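Local coordinates for D-isomer specific 2-hydroxyacid dehydrogenase family protein (Desulfovibrio vulgaris, PDB 5TX7) that probably catalyses the NAD-dependent interconversion of D-2-hydroxy acids and the corresponding 2-oxo acids, at residues Asn94-His106 and Thr284-Leu298. Numbering follows the deposited sequence.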
ATOM      1  N   ASN A  94     -19.616   0.540  23.927  1.00 46.95           N
ATOM      2  CA  ASN A  94     -18.437   0.354  23.060  1.00 46.54           C
ATOM      3  C   ASN A  94     -18.370   1.456  22.009  1.00 45.14           C
ATOM      4  O   ASN A  94     -19.134   2.415  22.082  1.00 45.39           O
ATOM      5  CB  ASN A  94     -18.436  -1.058  22.439  1.00 48.51           C
ATOM      6  CG  ASN A  94     -19.500  -1.249  21.378  1.00 51.39           C
ATOM      7  OD1 ASN A  94     -20.414  -0.422  21.203  1.00 54.53           O
ATOM      8  ND2 ASN A  94     -19.395  -2.360  20.668  1.00 53.09           N
ATOM      9  N   VAL A  95     -17.445   1.326  21.057  1.00 45.05           N
ATOM     10  CA  VAL A  95     -17.333   2.244  19.935  1.00 47.29           C
ATOM     11  C   VAL A  95     -17.261   1.452  18.626  1.00 49.92           C
ATOM     12  O   VAL A  95     -16.191   0.939  18.273  1.00 52.54           O
ATOM     13  CB  VAL A  95     -16.068   3.110  20.046  1.00 48.57           C
ATOM     14  CG1 VAL A  95     -16.039   4.147  18.925  1.00 49.30           C
ATOM     15  CG2 VAL A  95     -15.972   3.772  21.423  1.00 48.97           C
ATOM     16  N   PRO A  96     -18.384   1.333  17.901  1.00 50.54           N
ATOM     17  CA  PRO A  96     -18.315   0.738  16.558  1.00 54.14           C
ATOM     18  C   PRO A  96     -17.864   1.747  15.498  1.00 56.08           C
ATOM     19  O   PRO A  96     -18.015   2.953  15.692  1.00 58.63           O
ATOM     20  CB  PRO A  96     -19.753   0.278  16.301  1.00 53.88           C
ATOM     21  CG  PRO A  96     -20.593   1.208  17.108  1.00 54.30           C
ATOM     22  CD  PRO A  96     -19.760   1.695  18.280  1.00 52.45           C
ATOM     23  N   GLY A  97     -17.277   1.250  14.412  1.00 56.54           N
ATOM     24  CA  GLY A  97     -16.977   2.069  13.234  1.00 58.00           C
ATOM     25  C   GLY A  97     -15.750   2.973  13.234  1.00 56.53           C
ATOM     26  O   GLY A  97     -15.421   3.543  12.195  1.00 65.05           O
ATOM     27  N   TYR A  98     -15.063   3.099  14.365  1.00 47.32           N
ATOM     28  CA  TYR A  98     -13.905   3.999  14.475  1.00 46.38           C
ATOM     29  C   TYR A  98     -12.754   3.649  13.512  1.00 44.71           C
ATOM     30  O   TYR A  98     -12.008   4.533  13.103  1.00 44.19           O
ATOM     31  CB  TYR A  98     -13.359   4.034  15.928  1.00 47.47           C
ATOM     32  CG  TYR A  98     -12.591   2.778  16.338  1.00 45.45           C
ATOM     33  CD1 TYR A  98     -11.221   2.664  16.126  1.00 44.53           C
ATOM     34  CD2 TYR A  98     -13.243   1.737  16.977  1.00 46.28           C
ATOM     35  CE1 TYR A  98     -10.531   1.513  16.500  1.00 45.30           C
ATOM     36  CE2 TYR A  98     -12.583   0.583  17.361  1.00 45.86           C
ATOM     37  CZ  TYR A  98     -11.221   0.472  17.111  1.00 45.42           C
ATOM     38  OH  TYR A  98     -10.546  -0.672  17.470  1.00 46.68           O
ATOM     39  N   GLY A  99     -12.590   2.370  13.198  1.00 43.61           N
ATOM     40  CA  GLY A  99     -11.414   1.886  12.504  1.00 42.18           C
ATOM     41  C   GLY A  99     -11.660   1.275  11.126  1.00 41.79           C
ATOM     42  O   GLY A  99     -10.813   0.527  10.618  1.00 40.54           O
ATOM     43  N   THR A 100     -12.796   1.599  10.518  1.00 42.33           N
ATOM     44  CA  THR A 100     -13.160   1.080   9.199  1.00 41.71           C
ATOM     45  C   THR A 100     -12.082   1.351   8.161  1.00 40.52           C
ATOM     46  O   THR A 100     -11.643   0.461   7.446  1.00 38.10           O
ATOM     47  CB  THR A 100     -14.475   1.724   8.698  1.00 42.95           C
ATOM     48  OG1 THR A 100     -15.537   1.432   9.620  1.00 45.54           O
ATOM     49  CG2 THR A 100     -14.849   1.215   7.301  1.00 42.48           C
ATOM     50  N   ASP A 101     -11.646   2.592   8.086  1.00 43.44           N
ATOM     51  CA  ASP A 101     -10.641   2.970   7.101  1.00 45.73           C
ATOM     52  C   ASP A 101      -9.249   2.478   7.469  1.00 43.61           C
ATOM     53  O   ASP A 101      -8.475   2.098   6.590  1.00 41.55           O
ATOM     54  CB  ASP A 101     -10.636   4.474   6.929  1.00 52.05           C
ATOM     55  CG  ASP A 101     -11.916   4.985   6.267  1.00 58.28           C
ATOM     56  OD1 ASP A 101     -12.156   4.587   5.105  1.00 63.52           O
ATOM     57  OD2 ASP A 101     -12.657   5.786   6.896  1.00 57.31           O
ATOM     58  N   SER A 102      -8.929   2.494   8.768  1.00 42.55           N
ATOM     59  CA  SER A 102      -7.653   1.988   9.252  1.00 40.80           C
ATOM     60  C   SER A 102      -7.481   0.533   8.825  1.00 38.39           C
ATOM     61  O   SER A 102      -6.456   0.173   8.240  1.00 35.96           O
ATOM     62  CB  SER A 102      -7.566   2.107  10.768  1.00 42.18           C
ATOM     63  OG  SER A 102      -6.233   1.921  11.227  1.00 40.93           O
ATOM     64  N   VAL A 103      -8.512  -0.278   9.063  1.00 37.04           N
ATOM     65  CA  VAL A 103      -8.443  -1.717   8.794  1.00 36.13           C
ATOM     66  C   VAL A 103      -8.408  -2.015   7.302  1.00 35.27           C
ATOM     67  O   VAL A 103      -7.512  -2.746   6.843  1.00 36.75           O
ATOM     68  CB  VAL A 103      -9.571  -2.500   9.524  1.00 36.40           C
ATOM     69  CG1 VAL A 103      -9.616  -3.967   9.113  1.00 37.37           C
ATOM     70  CG2 VAL A 103      -9.331  -2.429  11.050  1.00 35.79           C
ATOM     71  N   ALA A 104      -9.351  -1.446   6.549  1.00 34.82           N
ATOM     72  CA  ALA A 104      -9.379  -1.603   5.093  1.00 33.67           C
ATOM     73  C   ALA A 104      -8.051  -1.222   4.408  1.00 34.13           C
ATOM     74  O   ALA A 104      -7.568  -1.922   3.545  1.00 34.77           O
ATOM     75  CB  ALA A 104     -10.512  -0.788   4.508  1.00 35.30           C
ATOM     76  N   GLN A 105      -7.474  -0.102   4.798  1.00 35.25           N
ATOM     77  CA  GLN A 105      -6.155   0.273   4.306  1.00 36.00           C
ATOM     78  C   GLN A 105      -5.031  -0.674   4.725  1.00 37.19           C
ATOM     79  O   GLN A 105      -4.060  -0.833   3.974  1.00 37.74           O
ATOM     80  CB  GLN A 105      -5.816   1.704   4.713  1.00 37.41           C
ATOM     81  CG  GLN A 105      -6.715   2.683   3.971  1.00 38.34           C
ATOM     82  CD  GLN A 105      -6.496   4.122   4.334  1.00 39.82           C
ATOM     83  OE1 GLN A 105      -5.401   4.529   4.743  1.00 44.97           O
ATOM     84  NE2 GLN A 105      -7.544   4.915   4.183  1.00 41.21           N
ATOM     85  N   HIS A 106      -5.140  -1.292   5.905  1.00 36.20           N
ATOM     86  CA  HIS A 106      -4.128  -2.280   6.314  1.00 37.04           C
ATOM     87  C   HIS A 106      -4.165  -3.567   5.447  1.00 36.19           C
ATOM     88  O   HIS A 106      -3.119  -4.176   5.176  1.00 34.76           O
ATOM     89  CB  HIS A 106      -4.241  -2.634   7.807  1.00 38.24           C
ATOM     90  CG  HIS A 106      -3.019  -3.293   8.352  1.00 37.92           C
ATOM     91  ND1 HIS A 106      -1.799  -2.655   8.418  1.00 39.38           N
ATOM     92  CD2 HIS A 106      -2.817  -4.539   8.840  1.00 39.87           C
ATOM     93  CE1 HIS A 106      -0.898  -3.481   8.922  1.00 40.48           C
ATOM     94  NE2 HIS A 106      -1.494  -4.624   9.208  1.00 40.34           N
ATOM     95  N   THR A 284       1.782  -8.863  11.235  1.00 39.59           N
ATOM     96  CA  THR A 284       1.854  -7.602  11.949  1.00 38.96           C
ATOM     97  C   THR A 284       1.132  -7.785  13.297  1.00 38.65           C
ATOM     98  O   THR A 284       0.206  -8.569  13.384  1.00 36.03           O
ATOM     99  CB  THR A 284       1.229  -6.439  11.106  1.00 37.93           C
ATOM    100  OG1 THR A 284      -0.053  -6.807  10.614  1.00 34.86           O
ATOM    101  CG2 THR A 284       2.091  -6.132   9.894  1.00 38.76           C
ATOM    102  N   PRO A 285       1.577  -7.072  14.358  1.00 39.53           N
ATOM    103  CA  PRO A 285       1.143  -7.370  15.718  1.00 40.32           C
ATOM    104  C   PRO A 285      -0.190  -6.721  16.130  1.00 41.66           C
ATOM    105  O   PRO A 285      -0.211  -5.844  17.000  1.00 42.14           O
ATOM    106  CB  PRO A 285       2.310  -6.830  16.554  1.00 41.22           C
ATOM    107  CG  PRO A 285       2.741  -5.644  15.787  1.00 40.77           C
ATOM    108  CD  PRO A 285       2.673  -6.083  14.361  1.00 39.90           C
ATOM    109  N   HIS A 286      -1.289  -7.146  15.505  1.00 42.54           N
ATOM    110  CA  HIS A 286      -2.629  -6.704  15.861  1.00 41.55           C
ATOM    111  C   HIS A 286      -2.741  -5.184  15.944  1.00 41.30           C
ATOM    112  O   HIS A 286      -3.181  -4.638  16.950  1.00 43.76           O
ATOM    113  CB  HIS A 286      -3.048  -7.376  17.167  1.00 44.84           C
ATOM    114  CG  HIS A 286      -4.524  -7.442  17.370  1.00 47.81           C
ATOM    115  ND1 HIS A 286      -5.103  -8.279  18.303  1.00 50.47           N
ATOM    116  CD2 HIS A 286      -5.542  -6.775  16.774  1.00 47.42           C
ATOM    117  CE1 HIS A 286      -6.416  -8.113  18.281  1.00 50.35           C
ATOM    118  NE2 HIS A 286      -6.709  -7.220  17.350  1.00 49.20           N
ATOM    119  N   LEU A 287      -2.348  -4.518  14.868  1.00 40.38           N
ATOM    120  CA  LEU A 287      -2.304  -3.067  14.796  1.00 41.96           C
ATOM    121  C   LEU A 287      -3.105  -2.486  13.620  1.00 38.86           C
ATOM    122  O   LEU A 287      -2.961  -1.316  13.298  1.00 38.24           O
ATOM    123  CB  LEU A 287      -0.826  -2.611  14.732  1.00 43.28           C
ATOM    124  CG  LEU A 287       0.079  -3.110  13.607  1.00 45.17           C
ATOM    125  CD1 LEU A 287      -0.376  -2.638  12.241  1.00 46.29           C
ATOM    126  CD2 LEU A 287       1.515  -2.670  13.815  1.00 47.31           C
ATOM    127  N   ALA A 288      -3.943  -3.286  12.985  1.00 37.04           N
ATOM    128  CA  ALA A 288      -4.686  -2.825  11.798  1.00 37.81           C
ATOM    129  C   ALA A 288      -5.638  -1.681  12.167  1.00 40.32           C
ATOM    130  O   ALA A 288      -5.824  -0.744  11.395  1.00 41.13           O
ATOM    131  CB  ALA A 288      -5.456  -3.970  11.173  1.00 36.56           C
ATOM    132  N   TRP A 289      -6.226  -1.789  13.358  1.00 43.01           N
ATOM    133  CA  TRP A 289      -7.140  -0.789  13.963  1.00 40.20           C
ATOM    134  C   TRP A 289      -6.531   0.545  14.352  1.00 37.84           C
ATOM    135  O   TRP A 289      -7.265   1.470  14.723  1.00 36.80           O
ATOM    136  CB  TRP A 289      -7.738  -1.372  15.260  1.00 40.47           C
ATOM    137  CG  TRP A 289      -6.678  -1.580  16.333  1.00 42.78           C
ATOM    138  CD1 TRP A 289      -5.821  -2.638  16.442  1.00 42.84           C
ATOM    139  CD2 TRP A 289      -6.336  -0.678  17.401  1.00 43.10           C
ATOM    140  NE1 TRP A 289      -4.980  -2.455  17.515  1.00 44.65           N
ATOM    141  CE2 TRP A 289      -5.270  -1.261  18.117  1.00 43.88           C
ATOM    142  CE3 TRP A 289      -6.838   0.562  17.827  1.00 44.26           C
ATOM    143  CZ2 TRP A 289      -4.701  -0.663  19.245  1.00 44.61           C
ATOM    144  CZ3 TRP A 289      -6.260   1.171  18.941  1.00 44.56           C
ATOM    145  CH2 TRP A 289      -5.194   0.560  19.639  1.00 45.35           C
ATOM    146  N   ALA A 290      -5.208   0.643  14.318  1.00 37.94           N
ATOM    147  CA  ALA A 290      -4.476   1.591  15.171  1.00 36.59           C
ATOM    148  C   ALA A 290      -3.901   2.829  14.502  1.00 37.82           C
ATOM    149  O   ALA A 290      -2.932   3.397  15.021  1.00 37.71           O
ATOM    150  CB  ALA A 290      -3.373   0.843  15.882  1.00 36.38           C
ATOM    151  N   SER A 291      -4.474   3.288  13.387  1.00 38.41           N
ATOM    152  CA  SER A 291      -3.987   4.530  12.788  1.00 41.20           C
ATOM    153  C   SER A 291      -4.252   5.703  13.744  1.00 43.18           C
ATOM    154  O   SER A 291      -5.199   5.659  14.542  1.00 45.11           O
ATOM    155  CB  SER A 291      -4.653   4.823  11.454  1.00 41.30           C
ATOM    156  OG  SER A 291      -5.997   5.250  11.656  1.00 42.02           O
ATOM    157  N   ARG A 292      -3.429   6.743  13.656  1.00 43.06           N
ATOM    158  CA  ARG A 292      -3.621   7.906  14.509  1.00 46.12           C
ATOM    159  C   ARG A 292      -5.020   8.527  14.329  1.00 47.26           C
ATOM    160  O   ARG A 292      -5.613   8.971  15.296  1.00 45.23           O
ATOM    161  CB  ARG A 292      -2.534   8.954  14.288  1.00 49.17           C
ATOM    162  CG  ARG A 292      -2.628  10.118  15.267  1.00 55.42           C
ATOM    163  CD  ARG A 292      -1.316  10.797  15.558  1.00 61.72           C
ATOM    164  NE  ARG A 292      -0.673  11.120  14.318  1.00 68.26           N
ATOM    165  CZ  ARG A 292      -1.062  12.106  13.514  1.00 80.56           C
ATOM    166  NH1 ARG A 292      -2.100  12.906  13.831  1.00 80.51           N
ATOM    167  NH2 ARG A 292      -0.401  12.290  12.371  1.00 85.54           N
ATOM    168  N   THR A 293      -5.535   8.532  13.097  1.00 45.36           N
ATOM    169  CA  THR A 293      -6.902   8.976  12.824  1.00 44.75           C
ATOM    170  C   THR A 293      -7.983   8.156  13.543  1.00 43.64           C
ATOM    171  O   THR A 293      -8.935   8.719  14.086  1.00 44.62           O
ATOM    172  CB  THR A 293      -7.172   8.951  11.319  1.00 45.84           C
ATOM    173  OG1 THR A 293      -6.261   9.855  10.684  1.00 47.59           O
ATOM    174  CG2 THR A 293      -8.605   9.362  10.987  1.00 46.54           C
ATOM    175  N   ALA A 294      -7.841   6.834  13.521  1.00 40.32           N
ATOM    176  CA  ALA A 294      -8.824   5.953  14.137  1.00 38.33           C
ATOM    177  C   ALA A 294      -8.832   6.098  15.662  1.00 38.36           C
ATOM    178  O   ALA A 294      -9.883   6.115  16.280  1.00 39.63           O
ATOM    179  CB  ALA A 294      -8.566   4.503  13.732  1.00 37.75           C
ATOM    180  N   ARG A 295      -7.651   6.206  16.251  1.00 38.52           N
ATOM    181  CA  ARG A 295      -7.529   6.396  17.683  1.00 39.83           C
ATOM    182  C   ARG A 295      -8.090   7.760  18.124  1.00 40.82           C
ATOM    183  O   ARG A 295      -8.745   7.869  19.147  1.00 45.44           O
ATOM    184  CB  ARG A 295      -6.073   6.165  18.124  1.00 39.36           C
ATOM    185  CG  ARG A 295      -5.696   4.686  18.012  1.00 38.08           C
ATOM    186  CD  ARG A 295      -4.269   4.320  18.391  1.00 37.31           C
ATOM    187  NE  ARG A 295      -3.251   4.886  17.513  1.00 37.84           N
ATOM    188  CZ  ARG A 295      -2.511   5.977  17.755  1.00 38.28           C
ATOM    189  NH1 ARG A 295      -2.663   6.712  18.849  1.00 39.58           N
ATOM    190  NH2 ARG A 295      -1.588   6.350  16.864  1.00 37.85           N
ATOM    191  N   ARG A 296      -7.861   8.775  17.320  1.00 41.62           N
ATOM    192  CA  ARG A 296      -8.460  10.100  17.504  1.00 43.22           C
ATOM    193  C   ARG A 296      -9.999  10.018  17.494  1.00 43.06           C
ATOM    194  O   ARG A 296     -10.670  10.629  18.329  1.00 44.81           O
ATOM    195  CB  ARG A 296      -7.966  11.057  16.406  1.00 45.04           C
ATOM    196  CG  ARG A 296      -7.449  12.404  16.868  1.00 50.63           C
ATOM    197  CD  ARG A 296      -6.541  13.069  15.815  1.00 50.31           C
ATOM    198  N   THR A 297     -10.547   9.239  16.567  1.00 40.46           N
ATOM    199  CA  THR A 297     -11.987   9.058  16.452  1.00 42.30           C
ATOM    200  C   THR A 297     -12.523   8.272  17.652  1.00 42.79           C
ATOM    201  O   THR A 297     -13.560   8.618  18.229  1.00 42.20           O
ATOM    202  CB  THR A 297     -12.324   8.323  15.131  1.00 41.55           C
ATOM    203  OG1 THR A 297     -11.941   9.157  14.024  1.00 43.32           O
ATOM    204  CG2 THR A 297     -13.822   7.964  15.031  1.00 40.66           C
ATOM    205  N   LEU A 298     -11.804   7.204  17.993  1.00 41.73           N
ATOM    206  CA  LEU A 298     -12.071   6.402  19.184  1.00 42.26           C
ATOM    207  C   LEU A 298     -12.125   7.242  20.473  1.00 43.36           C
ATOM    208  O   LEU A 298     -12.990   7.029  21.324  1.00 45.18           O
ATOM    209  CB  LEU A 298     -11.046   5.268  19.273  1.00 39.73           C
ATOM    210  CG  LEU A 298     -11.133   4.242  20.378  1.00 41.58           C
ATOM    211  CD1 LEU A 298     -12.523   3.668  20.538  1.00 43.28           C
ATOM    212  CD2 LEU A 298     -10.126   3.137  20.089  1.00 41.58           C
TER
HETATM  213  O   HOH W   1     -11.973   7.146  12.035  1.00 53.65           O
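S102 and H106, one turn apart on helix 100-116, make the direct polar links to 284-298. The hydroxyl of S102 works both ways: OG donates to A288 O at 2.7 Å and accepts from S291 N at 3.1 Å, bridging the type I turn 287-290 and the start of the next helix. With CG swung opposite its own backbone nitrogen (chi1 -163°), the H106 ring reaches T284, and NE2 donates nearly straight and in the ring plane to T284 OG1 at 3.0 Å. That oxygen has a second hydrogen-bond partner in D262. S291, the N-cap, accepts from A294 N through OG, which E145 of the second subunit also engages. A water joins Y98 O to T297 OG1, 2.8 Å from each.

Apolar contacts complete the joint. A288 CA lies over one face of the H106 ring, while L287 CD1 comes within 3.5 Å of H106 CE1. Farther along, L298 CD2 sits over one face of the Y98 ring, 4.1 Å from the centroid and 15° off the normal, a CH-pi contact; Y98 CE1 meets W289 CE3. L298 CD1 meets V95 CG2 at 3.6 Å.

R116 of the second subunit bonds S102 O and A288 O, placing the contact at the dimer interface. It also lies at the domain junction, where helices 100-116 and 292-310, the interdomain links of this family, begin: 94-106 leaves edge strand 92-93 of the five-stranded sheet, 284-298 leaves edge strand 281-283 of the seven-stranded Rossmann-type sheet, and helix 158-169 packs against V103 and A104.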